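Local coordinates for thiamine-binding periplasmic protein (Escherichia coli, PDB 2QRY) that captures thiamine, thiamine phosphate and thiamine diphosphate with high affinity in the periplasm for import by the ThiBPQ ABC transporter, at residues D232-L245 and E297-T309. Residues are numbered along the deposited sequence; the frame is centred on the assembly and turned at random.
Sequences DNYAAANFSEGHYL and EKLTKPATTLEFT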
# COMPACT_ATOMS: atom_id res chain seq x y z
N ASP A 232 1.88 -16.32 16.32
CA ASP A 232 1.55 -16.76 14.97
C ASP A 232 0.07 -17.13 14.86
O ASP A 232 -0.31 -17.97 14.03
CB ASP A 232 2.44 -17.93 14.55
CG ASP A 232 2.08 -19.22 15.27
OD1 ASP A 232 1.91 -19.18 16.51
OD2 ASP A 232 1.98 -20.26 14.59
N ASN A 233 -0.76 -16.51 15.69
CA ASN A 233 -2.19 -16.76 15.67
C ASN A 233 -2.90 -15.92 14.59
O ASN A 233 -4.02 -16.24 14.19
CB ASN A 233 -2.80 -16.49 17.05
CG ASN A 233 -2.56 -15.07 17.53
OD1 ASN A 233 -1.41 -14.64 17.68
ND2 ASN A 233 -3.64 -14.33 17.77
N TYR A 234 -2.25 -14.86 14.11
CA TYR A 234 -2.86 -14.04 13.07
C TYR A 234 -2.49 -14.58 11.70
O TYR A 234 -1.37 -15.05 11.49
CB TYR A 234 -2.41 -12.58 13.17
CG TYR A 234 -2.92 -11.88 14.41
CD1 TYR A 234 -2.10 -11.69 15.52
CD2 TYR A 234 -4.26 -11.49 14.50
CE1 TYR A 234 -2.59 -11.13 16.69
CE2 TYR A 234 -4.77 -10.94 15.68
CZ TYR A 234 -3.93 -10.76 16.76
OH TYR A 234 -4.45 -10.25 17.93
N ALA A 235 -3.43 -14.53 10.77
CA ALA A 235 -3.19 -15.03 9.43
C ALA A 235 -3.93 -14.26 8.36
O ALA A 235 -4.94 -13.61 8.63
CB ALA A 235 -3.57 -16.50 9.36
N ALA A 236 -3.41 -14.33 7.14
CA ALA A 236 -4.01 -13.68 5.99
C ALA A 236 -4.67 -14.80 5.20
O ALA A 236 -4.00 -15.76 4.81
CB ALA A 236 -2.94 -13.00 5.15
N ALA A 237 -5.97 -14.69 4.97
CA ALA A 237 -6.70 -15.72 4.24
C ALA A 237 -6.31 -15.73 2.77
O ALA A 237 -6.36 -14.71 2.08
CB ALA A 237 -8.19 -15.50 4.39
N ASN A 238 -5.92 -16.91 2.29
CA ASN A 238 -5.51 -17.09 0.90
C ASN A 238 -6.75 -17.43 0.07
O ASN A 238 -7.30 -18.52 0.20
CB ASN A 238 -4.46 -18.22 0.83
CG ASN A 238 -3.75 -18.30 -0.52
OD1 ASN A 238 -3.49 -17.28 -1.17
ND2 ASN A 238 -3.42 -19.51 -0.93
N PHE A 239 -7.19 -16.49 -0.77
CA PHE A 239 -8.38 -16.72 -1.58
C PHE A 239 -8.09 -17.35 -2.95
O PHE A 239 -7.10 -17.04 -3.60
CB PHE A 239 -9.18 -15.42 -1.76
CG PHE A 239 -9.78 -14.90 -0.48
CD1 PHE A 239 -9.89 -15.71 0.64
CD2 PHE A 239 -10.26 -13.59 -0.41
CE1 PHE A 239 -10.47 -15.25 1.82
CE2 PHE A 239 -10.84 -13.11 0.77
CZ PHE A 239 -10.94 -13.94 1.88
N SER A 240 -8.99 -18.24 -3.36
CA SER A 240 -8.86 -18.96 -4.62
C SER A 240 -8.93 -18.10 -5.89
O SER A 240 -8.46 -18.53 -6.94
CB SER A 240 -9.91 -20.08 -4.69
OG SER A 240 -11.23 -19.59 -4.60
N GLU A 241 -9.51 -16.91 -5.80
CA GLU A 241 -9.57 -16.06 -6.98
C GLU A 241 -8.18 -15.46 -7.24
O GLU A 241 -7.88 -15.01 -8.34
CB GLU A 241 -10.57 -14.91 -6.80
CG GLU A 241 -12.01 -15.35 -6.59
CD GLU A 241 -12.40 -15.35 -5.13
OE1 GLU A 241 -11.49 -15.25 -4.27
OE2 GLU A 241 -13.61 -15.44 -4.83
N GLY A 242 -7.33 -15.49 -6.22
CA GLY A 242 -6.01 -14.91 -6.35
C GLY A 242 -6.04 -13.55 -5.67
O GLY A 242 -7.10 -13.10 -5.24
N HIS A 243 -4.89 -12.89 -5.57
CA HIS A 243 -4.80 -11.60 -4.90
C HIS A 243 -4.26 -10.46 -5.77
O HIS A 243 -3.46 -10.68 -6.69
CB HIS A 243 -3.96 -11.75 -3.64
CG HIS A 243 -4.56 -12.69 -2.64
ND1 HIS A 243 -4.96 -12.28 -1.38
CD2 HIS A 243 -4.90 -14.00 -2.74
CE1 HIS A 243 -5.52 -13.30 -0.75
NE2 HIS A 243 -5.49 -14.35 -1.55
N TYR A 244 -4.70 -9.24 -5.45
CA TYR A 244 -4.30 -8.06 -6.19
C TYR A 244 -2.92 -7.58 -5.75
O TYR A 244 -2.63 -7.50 -4.56
CB TYR A 244 -5.33 -6.94 -6.01
CG TYR A 244 -5.26 -5.88 -7.08
CD1 TYR A 244 -4.20 -4.97 -7.13
CD2 TYR A 244 -6.23 -5.81 -8.08
CE1 TYR A 244 -4.11 -4.01 -8.14
CE2 TYR A 244 -6.16 -4.85 -9.10
CZ TYR A 244 -5.10 -3.95 -9.12
OH TYR A 244 -5.02 -3.00 -10.11
N LEU A 245 -2.08 -7.27 -6.73
CA LEU A 245 -0.72 -6.83 -6.46
C LEU A 245 -0.54 -5.34 -6.29
O LEU A 245 -1.12 -4.54 -7.04
CB LEU A 245 0.21 -7.30 -7.60
CG LEU A 245 1.62 -6.70 -7.64
CD1 LEU A 245 2.46 -7.22 -6.49
CD2 LEU A 245 2.27 -7.06 -8.97
N GLU A 297 8.95 -16.84 5.81
CA GLU A 297 8.70 -18.12 5.15
C GLU A 297 7.42 -18.79 5.65
O GLU A 297 6.94 -19.75 5.06
CB GLU A 297 9.90 -19.06 5.32
CG GLU A 297 9.97 -19.76 6.66
CD GLU A 297 10.13 -18.80 7.82
OE1 GLU A 297 9.80 -19.19 8.96
OE2 GLU A 297 10.58 -17.65 7.59
N LYS A 298 6.87 -18.28 6.75
CA LYS A 298 5.63 -18.83 7.30
C LYS A 298 4.45 -18.26 6.54
O LYS A 298 3.32 -18.73 6.66
CB LYS A 298 5.48 -18.47 8.78
CG LYS A 298 6.54 -19.04 9.72
CD LYS A 298 6.31 -18.54 11.15
CE LYS A 298 5.80 -19.63 12.08
NZ LYS A 298 4.55 -20.28 11.63
N LEU A 299 4.71 -17.22 5.74
CA LEU A 299 3.67 -16.55 4.97
C LEU A 299 3.29 -17.31 3.72
O LEU A 299 4.05 -18.14 3.22
CB LEU A 299 4.14 -15.16 4.58
CG LEU A 299 4.54 -14.25 5.74
CD1 LEU A 299 5.15 -12.97 5.19
CD2 LEU A 299 3.30 -13.97 6.60
N THR A 300 2.10 -17.02 3.19
CA THR A 300 1.67 -17.67 1.97
C THR A 300 1.74 -16.71 0.80
O THR A 300 1.21 -15.60 0.85
CB THR A 300 0.23 -18.20 2.08
OG1 THR A 300 0.16 -19.22 3.09
CG2 THR A 300 -0.21 -18.81 0.75
N LYS A 301 2.42 -17.14 -0.26
CA LYS A 301 2.55 -16.36 -1.49
C LYS A 301 1.35 -16.73 -2.35
O LYS A 301 1.20 -17.89 -2.74
CB LYS A 301 3.84 -16.74 -2.23
CG LYS A 301 5.11 -16.08 -1.74
CD LYS A 301 5.32 -14.72 -2.40
CE LYS A 301 6.69 -14.13 -2.07
NZ LYS A 301 6.93 -12.83 -2.77
N PRO A 302 0.47 -15.77 -2.65
CA PRO A 302 -0.67 -16.15 -3.48
C PRO A 302 -0.21 -16.65 -4.85
O PRO A 302 0.67 -16.06 -5.47
CB PRO A 302 -1.49 -14.87 -3.55
CG PRO A 302 -0.45 -13.80 -3.44
CD PRO A 302 0.47 -14.32 -2.37
N ALA A 303 -0.80 -17.75 -5.30
CA ALA A 303 -0.44 -18.32 -6.60
C ALA A 303 -0.71 -17.31 -7.70
O ALA A 303 0.21 -16.79 -8.33
CB ALA A 303 -1.23 -19.59 -6.84
N THR A 304 -1.99 -17.06 -7.93
CA THR A 304 -2.45 -16.13 -8.95
C THR A 304 -2.41 -14.68 -8.48
O THR A 304 -2.90 -14.35 -7.40
CB THR A 304 -3.89 -16.46 -9.37
OG1 THR A 304 -3.92 -17.74 -10.02
CG2 THR A 304 -4.44 -15.40 -10.32
N THR A 305 -1.83 -13.82 -9.31
CA THR A 305 -1.73 -12.39 -9.02
C THR A 305 -2.68 -11.63 -9.95
O THR A 305 -2.78 -11.94 -11.13
CB THR A 305 -0.28 -11.90 -9.24
OG1 THR A 305 0.53 -12.30 -8.13
CG2 THR A 305 -0.24 -10.38 -9.38
N LEU A 306 -3.37 -10.64 -9.40
CA LEU A 306 -4.32 -9.84 -10.17
C LEU A 306 -3.91 -8.37 -10.20
O LEU A 306 -3.51 -7.81 -9.18
CB LEU A 306 -5.72 -9.94 -9.56
CG LEU A 306 -6.36 -11.33 -9.47
CD1 LEU A 306 -7.62 -11.24 -8.64
CD2 LEU A 306 -6.67 -11.85 -10.87
N GLU A 307 -4.04 -7.75 -11.37
CA GLU A 307 -3.68 -6.35 -11.53
C GLU A 307 -4.29 -5.70 -12.77
O GLU A 307 -4.43 -6.34 -13.82
CB GLU A 307 -2.15 -6.24 -11.59
CG GLU A 307 -1.60 -4.84 -11.83
CD GLU A 307 -0.08 -4.83 -12.02
OE1 GLU A 307 0.42 -5.62 -12.83
OE2 GLU A 307 0.61 -4.02 -11.36
N PHE A 308 -4.68 -4.44 -12.63
CA PHE A 308 -5.22 -3.66 -13.74
C PHE A 308 -4.04 -2.82 -14.19
O PHE A 308 -3.10 -2.62 -13.42
CB PHE A 308 -6.31 -2.69 -13.29
CG PHE A 308 -7.66 -3.32 -13.15
CD1 PHE A 308 -8.24 -3.46 -11.89
CD2 PHE A 308 -8.35 -3.76 -14.27
CE1 PHE A 308 -9.50 -4.04 -11.75
CE2 PHE A 308 -9.62 -4.33 -14.15
CZ PHE A 308 -10.20 -4.47 -12.89
N THR A 309 -4.07 -2.33 -15.43
CA THR A 309 -2.99 -1.49 -15.91
C THR A 309 -3.27 -0.11 -15.34
O THR A 309 -4.42 0.20 -15.03
CB THR A 309 -2.97 -1.39 -17.44
OG1 THR A 309 -4.09 -0.62 -17.89
CG2 THR A 309 -3.04 -2.79 -18.06
O HOH W 1 -1.69 -15.39 2.67
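Three backbone hydrogen bonds join H243-L245 to T304-L306 as a short parallel ladder: H243 N to T304 O (3.1 Å), L306 N to H243 O (2.7 Å) and L245 N to L306 O (2.9 Å). Their N-H...O angles, all 155° or more, and the bridges H243-T305 and Y244-L306 establish the pairing. Just ahead of it, L306 CD1 packs against the carbonyl oxygens of E241 and G242.

Beyond the ladder, Y244 reaches along the partner chain. A chi1 of -160° swings its ring to the side of its own carbonyl carbon, along E307 and F308. L306 O and E307 CA lie over one and the same face of the ring, both offset toward the rim; E307 CA stands 4.0 Å from the centroid and 25° off the ring normal, a CH-pi contact. At the far end Y244 OH accepts F308 N at 2.9 Å and is also hydrogen-bonded to N88 OD1, so two polar partners hold the hydroxyl, while F308 CD1 lies in plane at the ring's edge. T305, with CG2 anti to the backbone N, sets that methyl 3.6 Å from L245 CB.

H243 NE2 accepts F239 N at 2.8 Å, in the ring plane, holding the start of the type I turn F239-G242. ND1 ties the same imidazole to F128 O of strand 121-133, linking turn and sheet; P302 CB comes obliquely against H243 CD2 at 3.6 Å. Toward the other end the contact thins: N238 ND2 touches T300 CG2, a water donates to A236 O and weakly to T300 O, and D232 OD2 and K298 NZ form a long salt bridge.

P302 also lies close to thiamine-binding T219. The parallel pairing of 305-306 with strand 243-252 adds the chain to the mixed sheet of this solute-binding protein fold, and T309 then N-caps the C-terminal helix 310-328.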